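Local coordinates for DNA polymerase III beta subunit (PDB 2AVT), which probably encircles DNA as a ring-shaped dimer and tethers the replicative polymerase to its template as a processivity factor, at residues A[137-140]-A[141-145]; A[178-182]-A[183-187]; A[330-333]-A[334-338]. All blocks are in the same frame, centred on the assembly; numbering follows the deposited sequence.

Contact 1 of 3, residues A[137-140]-A[141-145]; sequences LKTK and LLKSI
Lys143 lies along Thr139 one helical turn earlier, the two side chains side by side and pointing the same way, where strand 135-138 gives way to helix 139-149. From CB outward, Lys143 runs up the face of the first turn. CB is 3.5 Å from Thr139 O, and CG stays over the same carbonyl oxygen. CG stands anti to the carbonyl carbon of its own residue (chi1 -74°), and the chain is extended beyond it, which carries CE past the methyl of the threonine, 3.9 Å from Thr139 CG2. NZ reaches Asp217 OD1 in a salt bridge and Ser212 O, in helix 205-214, in a hydrogen bond. Thr139 divides its branches accordingly: CG2 lies beside the lysine, whereas OG1 is hydrogen-bonded to Ile219 O. The aliphatic stem of the lysine is thus packed and its ammonium end is held by an acid and a carbonyl.

Backbone bonds close the turn beneath. Lys143 N reaches Thr139 O at 2.9 Å and nearly straight (165°). Leu142 N binds Lys138 O at 3.1 Å, and a weak bond from Leu141 N, at 3.2 Å, shares that oxygen, so the carbonyl of Lys138, at the N-cap position, takes up the first N-H groups of the helix. Apart from this, Leu137 CD1 meets Leu142 CD1 at 3.9 Å, the two leucines crossing at about a right angle and linking the strand end to the helix.

The turn packs on strands of two sheets. Leu142 and Thr139 touch Val222 of strand 221-226, Leu141 and Ile145 lie on Ile190 of strand 184-191, and Ile145 also reaches Phe175 and Ala177 of strand 174-180.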
loop_
_atom_site.group_PDB
_atom_site.type_symbol
_atom_site.label_atom_id
_atom_site.label_comp_id
_atom_site.label_asym_id
_atom_site.label_seq_id
_atom_site.Cartn_x
_atom_site.Cartn_y
_atom_site.Cartn_z
ATOM N N LEU A 137 -8.591 24.590 22.777
ATOM C CA LEU A 137 -8.942 23.182 22.945
ATOM C C LEU A 137 -7.703 22.304 22.960
ATOM O O LEU A 137 -6.733 22.567 22.252
ATOM C CB LEU A 137 -9.863 22.714 21.814
ATOM C CG LEU A 137 -11.221 23.403 21.683
ATOM C CD1 LEU A 137 -11.977 22.828 20.492
ATOM C CD2 LEU A 137 -12.015 23.207 22.968
ATOM N N LYS A 138 -7.735 21.251 23.770
ATOM C CA LYS A 138 -6.613 20.338 23.827
ATOM C C LYS A 138 -6.622 19.523 22.545
ATOM O O LYS A 138 -7.680 19.148 22.039
ATOM C CB LYS A 138 -6.723 19.411 25.038
ATOM C CG LYS A 138 -6.591 20.141 26.374
ATOM C CD LYS A 138 -6.283 19.169 27.501
ATOM C CE LYS A 138 -6.089 19.894 28.830
ATOM N NZ LYS A 138 -5.709 18.940 29.911
ATOM N N THR A 139 -5.434 19.261 22.019
ATOM C CA THR A 139 -5.286 18.510 20.787
ATOM C C THR A 139 -5.837 17.101 20.889
ATOM O O THR A 139 -6.568 16.648 20.005
ATOM C CB THR A 139 -3.811 18.447 20.381
ATOM O OG1 THR A 139 -3.338 19.778 20.158
ATOM C CG2 THR A 139 -3.629 17.629 19.115
ATOM N N LYS A 140 -5.496 16.399 21.962
ATOM C CA LYS A 140 -5.982 15.040 22.110
ATOM C C LYS A 140 -7.503 14.981 22.222
ATOM O O LYS A 140 -8.117 13.989 21.822
ATOM C CB LYS A 140 -5.324 14.360 23.312
ATOM C CG LYS A 140 -3.861 13.992 23.066
ATOM C CD LYS A 140 -3.393 12.883 24.006
ATOM C CE LYS A 140 -2.021 12.347 23.614
ATOM N NZ LYS A 140 -0.977 13.402 23.720
ATOM N N LEU A 141 -8.115 16.036 22.755
ATOM C CA LEU A 141 -9.573 16.057 22.871
ATOM C C LEU A 141 -10.189 16.243 21.485
ATOM O O LEU A 141 -11.145 15.562 21.119
ATOM C CB LEU A 141 -10.036 17.196 23.778
ATOM C CG LEU A 141 -11.550 17.456 23.741
ATOM C CD1 LEU A 141 -12.311 16.202 24.160
ATOM C CD2 LEU A 141 -11.894 18.611 24.665
ATOM N N LEU A 142 -9.631 17.173 20.722
ATOM C CA LEU A 142 -10.124 17.459 19.386
ATOM C C LEU A 142 -9.989 16.215 18.508
ATOM O O LEU A 142 -10.913 15.855 17.781
ATOM C CB LEU A 142 -9.339 18.634 18.800
ATOM C CG LEU A 142 -10.022 19.512 17.754
ATOM C CD1 LEU A 142 -11.467 19.798 18.149
ATOM C CD2 LEU A 142 -9.233 20.803 17.620
ATOM N N LYS A 143 -8.848 15.545 18.603
ATOM C CA LYS A 143 -8.613 14.345 17.808
ATOM C C LYS A 143 -9.575 13.228 18.177
ATOM O O LYS A 143 -9.937 12.409 17.331
ATOM C CB LYS A 143 -7.179 13.840 17.993
ATOM C CG LYS A 143 -6.114 14.667 17.300
ATOM C CD LYS A 143 -4.812 13.866 17.228
ATOM C CE LYS A 143 -3.697 14.658 16.575
ATOM N NZ LYS A 143 -2.496 13.800 16.309
ATOM N N SER A 144 -9.967 13.185 19.449
ATOM C CA SER A 144 -10.891 12.166 19.933
ATOM C C SER A 144 -12.273 12.383 19.342
ATOM O O SER A 144 -12.939 11.429 18.945
ATOM C CB SER A 144 -10.983 12.209 21.456
ATOM O OG SER A 144 -11.942 11.276 21.907
ATOM N N ILE A 145 -12.697 13.642 19.298
ATOM C CA ILE A 145 -13.997 14.027 18.746
ATOM C C ILE A 145 -14.059 13.669 17.257
ATOM O O ILE A 145 -15.065 13.153 16.763
ATOM C CB ILE A 145 -14.227 15.555 18.901
ATOM C CG1 ILE A 145 -14.383 15.913 20.385
ATOM C CG2 ILE A 145 -15.434 15.986 18.094
ATOM C CD1 ILE A 145 -14.364 17.416 20.675
#

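Contact 2 of 3, residues A[178-182]-A[183-187]; sequences VATDS and HRMSQ
Ala179 and Ser186 form an antiparallel hydrogen-bonded pair of a beta hairpin, strands 174-180 and 184-191, with Val178-Gln187 and Thr180-Met185 as the non-hydrogen-bonded pairs beside it. Backbone bonds run both ways between Ala179 and Ser186, from Ala179 N to Ser186 O at 3.0 Å and from Ser186 N to Ala179 O at 2.9 Å.

Side-chain hydrogen bonds shape the connection. Thr180 OG1, placed anti to its own N (chi1 -177°), donates to Arg184 O at 2.6 Å from above the carbonyl plane, and accepts from Ser182 N at 3.0 Å, an ST turn. Arg184 O takes a second, straight bond from Asp181 N. Asp181 OD1 is directed at Arg184 N, though the modelled separation is so short that its exact length is doubtful.

Between the two segments, apolar side chains meet on the face carrying Val178, Thr180, Met185 and Gln187, where Val178 CG2 packs on Met185 CG at 3.8 Å. On the other face Ser186 OG is bonded to Glu148 O.

Charge closes the tip: the carboxylate and guanidinium planes stand 56° apart, Asp181 OD2 holds Arg184 NH1 at 2.8 Å, and NH2 is left to Glu336 OE1.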
loop_
_atom_site.group_PDB
_atom_site.type_symbol
_atom_site.label_atom_id
_atom_site.label_comp_id
_atom_site.label_asym_id
_atom_site.label_seq_id
_atom_site.Cartn_x
_atom_site.Cartn_y
_atom_site.Cartn_z
ATOM N N VAL A 178 -21.716 16.584 15.897
ATOM C CA VAL A 178 -22.538 15.512 15.344
ATOM C C VAL A 178 -22.362 15.353 13.836
ATOM O O VAL A 178 -22.127 16.323 13.116
ATOM C CB VAL A 178 -24.042 15.746 15.625
ATOM C CG1 VAL A 178 -24.532 16.945 14.844
ATOM C CG2 VAL A 178 -24.834 14.507 15.247
ATOM N N ALA A 179 -22.474 14.114 13.370
ATOM C CA ALA A 179 -22.353 13.801 11.948
ATOM C C ALA A 179 -23.286 12.635 11.656
ATOM O O ALA A 179 -23.459 11.750 12.490
ATOM C CB ALA A 179 -20.916 13.422 11.596
ATOM N N THR A 180 -23.878 12.642 10.466
ATOM C CA THR A 180 -24.801 11.597 10.065
ATOM C C THR A 180 -24.902 11.461 8.548
ATOM O O THR A 180 -24.610 12.393 7.794
ATOM C CB THR A 180 -26.221 11.864 10.621
ATOM O OG1 THR A 180 -27.082 10.776 10.275
ATOM C CG2 THR A 180 -26.799 13.141 10.045
ATOM N N ASP A 181 -25.310 10.272 8.120
ATOM C CA ASP A 181 -25.487 9.947 6.711
ATOM C C ASP A 181 -26.955 9.549 6.525
ATOM O O ASP A 181 -27.285 8.814 5.602
ATOM C CB ASP A 181 -24.582 8.777 6.325
ATOM C CG ASP A 181 -24.975 7.491 7.014
ATOM O OD1 ASP A 181 -25.596 7.572 8.094
ATOM O OD2 ASP A 181 -24.666 6.396 6.483
ATOM N N SER A 182 -27.821 10.033 7.419
ATOM C CA SER A 182 -29.257 9.740 7.393
ATOM C C SER A 182 -29.489 8.243 7.273
ATOM O O SER A 182 -30.448 7.776 6.657
ATOM C CB SER A 182 -29.940 10.458 6.236
ATOM O OG SER A 182 -29.487 9.971 4.985
ATOM N N HIS A 183 -28.569 7.499 7.865
ATOM C CA HIS A 183 -28.617 6.047 7.911
ATOM C C HIS A 183 -28.119 5.697 9.312
ATOM O O HIS A 183 -28.668 4.830 9.994
ATOM C CB HIS A 183 -27.687 5.442 6.857
ATOM C CG HIS A 183 -28.196 5.572 5.452
ATOM N ND1 HIS A 183 -29.358 4.966 5.027
ATOM C CD2 HIS A 183 -27.706 6.241 4.383
ATOM C CE1 HIS A 183 -29.564 5.260 3.755
ATOM N NE2 HIS A 183 -28.580 6.033 3.339
ATOM N N ARG A 184 -27.075 6.416 9.718
ATOM C CA ARG A 184 -26.425 6.268 11.009
ATOM C C ARG A 184 -25.940 7.653 11.438
ATOM O O ARG A 184 -25.766 8.541 10.614
ATOM C CB ARG A 184 -25.270 5.264 10.902
ATOM C CG ARG A 184 -24.138 5.664 9.986
ATOM C CD ARG A 184 -23.501 4.366 9.518
ATOM N NE ARG A 184 -22.074 4.446 9.218
ATOM C CZ ARG A 184 -21.510 5.394 8.484
ATOM N NH1 ARG A 184 -22.247 6.368 7.971
ATOM N NH2 ARG A 184 -20.207 5.346 8.244
ATOM N N MET A 185 -25.706 7.810 12.733
ATOM C CA MET A 185 -25.314 9.091 13.299
ATOM C C MET A 185 -24.403 8.907 14.497
ATOM O O MET A 185 -24.488 7.898 15.186
ATOM C CB MET A 185 -26.587 9.832 13.714
ATOM C CG MET A 185 -26.365 11.093 14.514
ATOM S SD MET A 185 -27.962 11.772 15.042
ATOM C CE MET A 185 -28.262 10.777 16.448
ATOM N N SER A 186 -23.552 9.898 14.735
ATOM C CA SER A 186 -22.617 9.883 15.849
ATOM C C SER A 186 -22.598 11.268 16.482
ATOM O O SER A 186 -22.477 12.283 15.776
ATOM C CB SER A 186 -21.217 9.526 15.359
ATOM O OG SER A 186 -20.354 9.329 16.460
ATOM N N GLN A 187 -22.719 11.307 17.809
ATOM C CA GLN A 187 -22.742 12.569 18.554
ATOM C C GLN A 187 -21.869 12.599 19.815
ATOM O O GLN A 187 -21.838 11.650 20.602
ATOM C CB GLN A 187 -24.176 12.901 18.956
ATOM C CG GLN A 187 -24.309 14.147 19.817
ATOM C CD GLN A 187 -25.644 14.204 20.537
ATOM O OE1 GLN A 187 -25.886 13.462 21.498
ATOM N NE2 GLN A 187 -26.522 15.068 20.066
#

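Contact 3 of 3, residues A[330-333]-A[334-338]; sequences NPTY and LIESL
Thr332 and Glu336 lie side by side on one flank of helix 331-339, pointing the same way. The threonine turns its methyl to the acid: CG2 is anti to the backbone N, while OG1 takes the place beside that N (chi1 -64°). Glu336 OE2 comes to 3.0 Å from Thr332 CG2, a close meeting of oxygen and methyl. The chain of Glu336 is extended beyond CG and passes Thr332 O, with CG at 3.5 Å. Its other oxygen, OE1, is turned toward Arg184, its salt-bridge partner.

Ile335 leans over the first turn instead. CG1 lies 3.2 Å from Pro331 O, the carbonyl that also accepts Ile335 N at 2.8 Å in a nearly straight bond (171°). Tyr333 leads away from the following turn: Asn330 OD1 lies above one face of its ring, offset toward the rim, and its side chain touches Asp181 and His183. Ser337 stands one turn on from Tyr333, its N bonded to Tyr333 O at 3.1 Å, and its OG is hydrogen-bonded to Gln370 OE1.

Backbone bonds from residue i+4 to i, as here from Ile335, Glu336 and Ser337, define an alpha helix. With Leu334 and Ile335 on Met275 and Leu338 on Leu271, it packs against helix 268-282, giving the helix pair characteristic of each domain in the DNA polymerase III beta family.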
loop_
_atom_site.group_PDB
_atom_site.type_symbol
_atom_site.label_atom_id
_atom_site.label_comp_id
_atom_site.label_asym_id
_atom_site.label_seq_id
_atom_site.Cartn_x
_atom_site.Cartn_y
_atom_site.Cartn_z
ATOM N N ASN A 330 -27.716 -2.987 8.516
ATOM C CA ASN A 330 -26.526 -3.146 7.691
ATOM C C ASN A 330 -25.307 -3.219 8.612
ATOM O O ASN A 330 -24.935 -2.232 9.232
ATOM C CB ASN A 330 -26.392 -1.965 6.730
ATOM C CG ASN A 330 -25.115 -2.024 5.912
ATOM O OD1 ASN A 330 -24.023 -1.818 6.436
ATOM N ND2 ASN A 330 -25.248 -2.320 4.621
ATOM N N PRO A 331 -24.666 -4.394 8.700
ATOM C CA PRO A 331 -23.485 -4.658 9.535
ATOM C C PRO A 331 -22.336 -3.635 9.472
ATOM O O PRO A 331 -21.759 -3.287 10.507
ATOM C CB PRO A 331 -23.039 -6.043 9.076
ATOM C CG PRO A 331 -24.305 -6.682 8.620
ATOM C CD PRO A 331 -24.995 -5.568 7.875
ATOM N N THR A 332 -21.993 -3.167 8.272
ATOM C CA THR A 332 -20.908 -2.192 8.115
ATOM C C THR A 332 -21.066 -1.014 9.074
ATOM O O THR A 332 -20.090 -0.495 9.605
ATOM C CB THR A 332 -20.850 -1.623 6.686
ATOM O OG1 THR A 332 -20.549 -2.678 5.766
ATOM C CG2 THR A 332 -19.772 -0.555 6.583
ATOM N N TYR A 333 -22.310 -0.605 9.289
ATOM C CA TYR A 333 -22.622 0.501 10.178
ATOM C C TYR A 333 -22.231 0.186 11.623
ATOM O O TYR A 333 -21.643 1.018 12.312
ATOM C CB TYR A 333 -24.113 0.813 10.084
ATOM C CG TYR A 333 -24.529 1.378 8.742
ATOM C CD1 TYR A 333 -23.582 1.713 7.782
ATOM C CD2 TYR A 333 -25.863 1.636 8.460
ATOM C CE1 TYR A 333 -23.952 2.296 6.586
ATOM C CE2 TYR A 333 -26.242 2.218 7.270
ATOM C CZ TYR A 333 -25.283 2.550 6.338
ATOM O OH TYR A 333 -25.663 3.164 5.167
ATOM N N LEU A 334 -22.553 -1.023 12.074
ATOM C CA LEU A 334 -22.223 -1.435 13.429
ATOM C C LEU A 334 -20.714 -1.595 13.561
ATOM O O LEU A 334 -20.116 -1.186 14.562
ATOM C CB LEU A 334 -22.916 -2.756 13.771
ATOM C CG LEU A 334 -22.646 -3.293 15.181
ATOM C CD1 LEU A 334 -22.929 -2.197 16.217
ATOM C CD2 LEU A 334 -23.517 -4.506 15.438
ATOM N N ILE A 335 -20.101 -2.192 12.542
ATOM C CA ILE A 335 -18.660 -2.398 12.534
ATOM C C ILE A 335 -17.936 -1.070 12.739
ATOM O O ILE A 335 -17.064 -0.954 13.595
ATOM C CB ILE A 335 -18.201 -3.050 11.203
ATOM C CG1 ILE A 335 -18.833 -4.442 11.073
ATOM C CG2 ILE A 335 -16.675 -3.150 11.162
ATOM C CD1 ILE A 335 -18.439 -5.198 9.821
ATOM N N GLU A 336 -18.313 -0.064 11.963
ATOM C CA GLU A 336 -17.697 1.245 12.074
ATOM C C GLU A 336 -17.979 1.926 13.424
ATOM O O GLU A 336 -17.119 2.626 13.966
ATOM C CB GLU A 336 -18.154 2.120 10.903
ATOM C CG GLU A 336 -17.427 1.769 9.601
ATOM C CD GLU A 336 -18.012 2.436 8.375
ATOM O OE1 GLU A 336 -18.399 3.618 8.459
ATOM O OE2 GLU A 336 -18.066 1.777 7.313
ATOM N N SER A 337 -19.175 1.715 13.971
ATOM C CA SER A 337 -19.521 2.299 15.266
ATOM C C SER A 337 -18.659 1.675 16.359
ATOM O O SER A 337 -18.204 2.361 17.272
ATOM C CB SER A 337 -21.000 2.073 15.590
ATOM O OG SER A 337 -21.828 2.946 14.836
ATOM N N LEU A 338 -18.434 0.370 16.257
ATOM C CA LEU A 338 -17.628 -0.336 17.242
ATOM C C LEU A 338 -16.151 0.060 17.146
ATOM O O LEU A 338 -15.444 0.128 18.152
ATOM C CB LEU A 338 -17.798 -1.848 17.060
ATOM C CG LEU A 338 -19.245 -2.336 17.266
ATOM C CD1 LEU A 338 -19.382 -3.805 16.886
ATOM C CD2 LEU A 338 -19.644 -2.118 18.726
#

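In the fold
From the N terminus, the three contacts come in series, each within one unbroken run of residues, and none nests in or crosses another. Contact 1 turns strand 135-138 into helix 139-149, and contact 2 closes the short connection of hairpin 174-180/184-191, both in the central domain. Their centres lie 20 Å apart and their nearest atoms about 7 Å, but helix 139-149 rests on the same hairpin strands. Contact 3 forms a turn of helix 331-339 in the C-terminal domain. Contacts 2 and 3 touch across the domain boundary, where the hairpin tip meets Tyr333 and Glu336 while strand 184-191 pairs with strand 367-372, joining the two domains.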